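PDB 6GMP: parvulin 42 from Trypanosoma brucei brucei, which probably catalyses the cis-trans isomerisation of peptidyl-prolyl bonds through its C-terminal parvulin-type domain. Local coordinates for residues Ala38-Leu43 with Leu113-Ile118. Sequence-based numbering, arbitrary orientation.
Sequences ADAINL and LGVHLI
V115 rests one methyl, CG2, against the side chains of A40 and I41 on the facing helix. That methyl lies 3.8 Å from A40 CB and 4.0 Å from I41 CG1, and it is the atom of the strand that meets both. With CG1 anti to the backbone N (chi1 -177°), CG2 stands anti to the carbonyl carbon and is the methyl that meets the helix. On the helix, A40 points its short CB at the strand. I41 instead leaves its backbone at a slant and touches the methyl with the CG1 methylene of its longer branch, so that its side chain and that of V115 cross at about a right angle. The contact is wholly apolar and small, burying 110 Å² in all: no hydrogen bond joins the two segments, whose closest CA atoms, those of I41 and V115, are 6.3 Å apart. The V115 side chain also touches A44, further along the helix, and A40 also rests on V13 of the neighbouring strand 6-13, which pairs with V115 through the backbone. Two residues on, L117 turns the same face of the strand to I47 and L48. H116, between them, lies on the other face, edge-to-face with F93; its ND1 is hydrogen-bonded to ND1 of H10, and its NE2 to T111 OG1. Helix 37-49 thus packs on one side of a central strand of the four-stranded antiparallel sheet, opposite H10 and H116, consistent with the paired histidines of the parvulin (PpiC-type) fold of peptidyl-prolyl isomerases.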
ATOM      1  N   ALA A  38       5.073  14.939  -0.496  1.00 16.86           N
ATOM      2  CA  ALA A  38       4.098  15.338  -1.492  1.00 16.98           C
ATOM      3  C   ALA A  38       4.206  14.471  -2.726  1.00 17.14           C
ATOM      4  O   ALA A  38       3.178  14.095  -3.308  1.00 18.20           O
ATOM      5  CB  ALA A  38       4.265  16.806  -1.835  1.00 17.59           C
ATOM      6  N   ASP A  39       5.427  14.179  -3.151  1.00 18.78           N
ATOM      7  CA  ASP A  39       5.629  13.321  -4.310  1.00 18.20           C
ATOM      8  C   ASP A  39       5.010  11.940  -4.074  1.00 17.07           C
ATOM      9  O   ASP A  39       4.388  11.373  -4.979  1.00 19.26           O
ATOM     10  CB  ASP A  39       7.112  13.125  -4.603  1.00 18.23           C
ATOM     11  CG  ASP A  39       7.815  14.391  -5.061  1.00 19.17           C
ATOM     12  OD1 ASP A  39       7.186  15.362  -5.519  1.00 18.58           O
ATOM     13  OD2 ASP A  39       9.069  14.377  -4.945  1.00 21.85           O
ATOM     14  N   ALA A  40       5.190  11.378  -2.883  1.00 16.63           N
ATOM     15  CA  ALA A  40       4.651  10.050  -2.564  1.00 18.09           C
ATOM     16  C   ALA A  40       3.120  10.067  -2.600  1.00 17.41           C
ATOM     17  O   ALA A  40       2.493   9.144  -3.118  1.00 18.45           O
ATOM     18  CB  ALA A  40       5.132   9.599  -1.198  1.00 17.37           C
ATOM     19  N   ILE A  41       2.515  11.108  -2.043  1.00 17.50           N
ATOM     20  CA  ILE A  41       1.067  11.232  -2.080  1.00 17.10           C
ATOM     21  C   ILE A  41       0.576  11.313  -3.508  1.00 19.34           C
ATOM     22  O   ILE A  41      -0.385  10.638  -3.875  1.00 19.07           O
ATOM     23  CB  ILE A  41       0.634  12.454  -1.271  1.00 18.15           C
ATOM     24  CG1 ILE A  41       0.928  12.232   0.223  1.00 20.21           C
ATOM     25  CG2 ILE A  41      -0.845  12.756  -1.468  1.00 21.51           C
ATOM     26  CD1 ILE A  41       0.774  13.481   1.073  1.00 26.30           C
ATOM     27  N   ASN A  42       1.222  12.126  -4.327  1.00 17.87           N
ATOM     28  CA  ASN A  42       0.792  12.261  -5.706  1.00 17.56           C
ATOM     29  C   ASN A  42       0.973  10.974  -6.479  1.00 17.19           C
ATOM     30  O   ASN A  42       0.130  10.622  -7.299  1.00 18.64           O
ATOM     31  CB  ASN A  42       1.552  13.391  -6.385  1.00 18.26           C
ATOM     32  CG  ASN A  42       1.071  14.741  -5.944  1.00 20.25           C
ATOM     33  OD1 ASN A  42      -0.122  14.938  -5.679  1.00 24.90           O
ATOM     34  ND2 ASN A  42       1.978  15.699  -5.897  1.00 20.08           N
ATOM     35  N   LEU A  43       2.045  10.256  -6.210  1.00 17.47           N
ATOM     36  CA  LEU A  43       2.288   8.996  -6.884  0.62 19.01           C
ATOM     37  C   LEU A  43       1.237   7.963  -6.489  1.00 19.12           C
ATOM     38  O   LEU A  43       0.646   7.311  -7.357  1.00 18.09           O
ATOM     39  CB  LEU A  43       3.688   8.479  -6.571  0.62 18.57           C
ATOM     40  CG  LEU A  43       4.038   7.111  -7.155  0.62 20.12           C
ATOM     41  CD1 LEU A  43       3.816   7.120  -8.637  0.62 21.56           C
ATOM     42  CD2 LEU A  43       5.480   6.771  -6.841  0.62 23.35           C
ATOM     43  N   LEU A 113       5.323   4.783   7.852  1.00 30.99           N
ATOM     44  CA  LEU A 113       5.991   3.936   6.868  1.00 27.17           C
ATOM     45  C   LEU A 113       6.014   4.540   5.474  1.00 26.73           C
ATOM     46  O   LEU A 113       6.853   4.169   4.654  1.00 27.96           O
ATOM     47  CB  LEU A 113       5.309   2.572   6.792  1.00 28.36           C
ATOM     48  CG  LEU A 113       5.313   1.750   8.079  1.00 28.91           C
ATOM     49  CD1 LEU A 113       4.497   0.495   7.860  1.00 33.17           C
ATOM     50  CD2 LEU A 113       6.725   1.418   8.503  1.00 36.84           C
ATOM     51  N   GLY A 114       5.072   5.439   5.205  1.00 25.60           N
ATOM     52  CA  GLY A 114       4.881   5.986   3.872  1.00 23.62           C
ATOM     53  C   GLY A 114       3.408   6.112   3.537  1.00 21.79           C
ATOM     54  O   GLY A 114       2.561   6.218   4.429  1.00 24.78           O
ATOM     55  N   VAL A 115       3.111   6.103   2.246  1.00 21.64           N
ATOM     56  CA  VAL A 115       1.749   6.246   1.777  1.00 20.67           C
ATOM     57  C   VAL A 115       1.262   4.898   1.257  1.00 19.29           C
ATOM     58  O   VAL A 115       1.889   4.301   0.377  1.00 19.00           O
ATOM     59  CB  VAL A 115       1.665   7.324   0.675  1.00 22.20           C
ATOM     60  CG1 VAL A 115       0.224   7.528   0.233  1.00 24.72           C
ATOM     61  CG2 VAL A 115       2.268   8.636   1.178  1.00 23.82           C
ATOM     62  N   HIS A 116       0.157   4.419   1.822  1.00 19.55           N
ATOM     63  CA  HIS A 116      -0.386   3.101   1.498  1.00 18.41           C
ATOM     64  C   HIS A 116      -1.612   3.153   0.601  1.00 19.31           C
ATOM     65  O   HIS A 116      -2.426   4.067   0.711  1.00 21.08           O
ATOM     66  CB  HIS A 116      -0.844   2.373   2.766  1.00 18.51           C
ATOM     67  CG  HIS A 116       0.158   2.332   3.873  1.00 20.17           C
ATOM     68  ND1 HIS A 116       0.729   1.157   4.306  1.00 21.88           N
ATOM     69  CD2 HIS A 116       0.624   3.300   4.696  1.00 21.86           C
ATOM     70  CE1 HIS A 116       1.535   1.408   5.321  1.00 23.06           C
ATOM     71  NE2 HIS A 116       1.483   2.701   5.586  1.00 22.98           N
ATOM     72  N   LEU A 117      -1.757   2.133  -0.241  1.00 19.35           N
ATOM     73  CA  LEU A 117      -3.060   1.766  -0.785  1.00 20.57           C
ATOM     74  C   LEU A 117      -3.351   0.425  -0.158  1.00 19.93           C
ATOM     75  O   LEU A 117      -2.528  -0.477  -0.251  1.00 19.25           O
ATOM     76  CB  LEU A 117      -3.008   1.609  -2.305  1.00 20.54           C
ATOM     77  CG  LEU A 117      -2.611   2.848  -3.114  1.00 21.42           C
ATOM     78  CD1 LEU A 117      -2.596   2.520  -4.609  1.00 23.41           C
ATOM     79  CD2 LEU A 117      -3.501   4.030  -2.864  1.00 22.43           C
ATOM     80  N   ILE A 118      -4.507   0.300   0.486  1.00 21.46           N
ATOM     81  CA  ILE A 118      -4.877  -0.922   1.190  1.00 20.27           C
ATOM     82  C   ILE A 118      -5.991  -1.634   0.443  1.00 20.46           C
ATOM     83  O   ILE A 118      -6.953  -1.009   0.023  1.00 21.58           O
ATOM     84  CB  ILE A 118      -5.323  -0.628   2.645  1.00 21.63           C
ATOM     85  CG1 ILE A 118      -4.217   0.129   3.374  1.00 22.01           C
ATOM     86  CG2 ILE A 118      -5.630  -1.922   3.373  1.00 21.84           C
ATOM     87  CD1 ILE A 118      -4.617   0.672   4.700  1.00 24.36           C
TER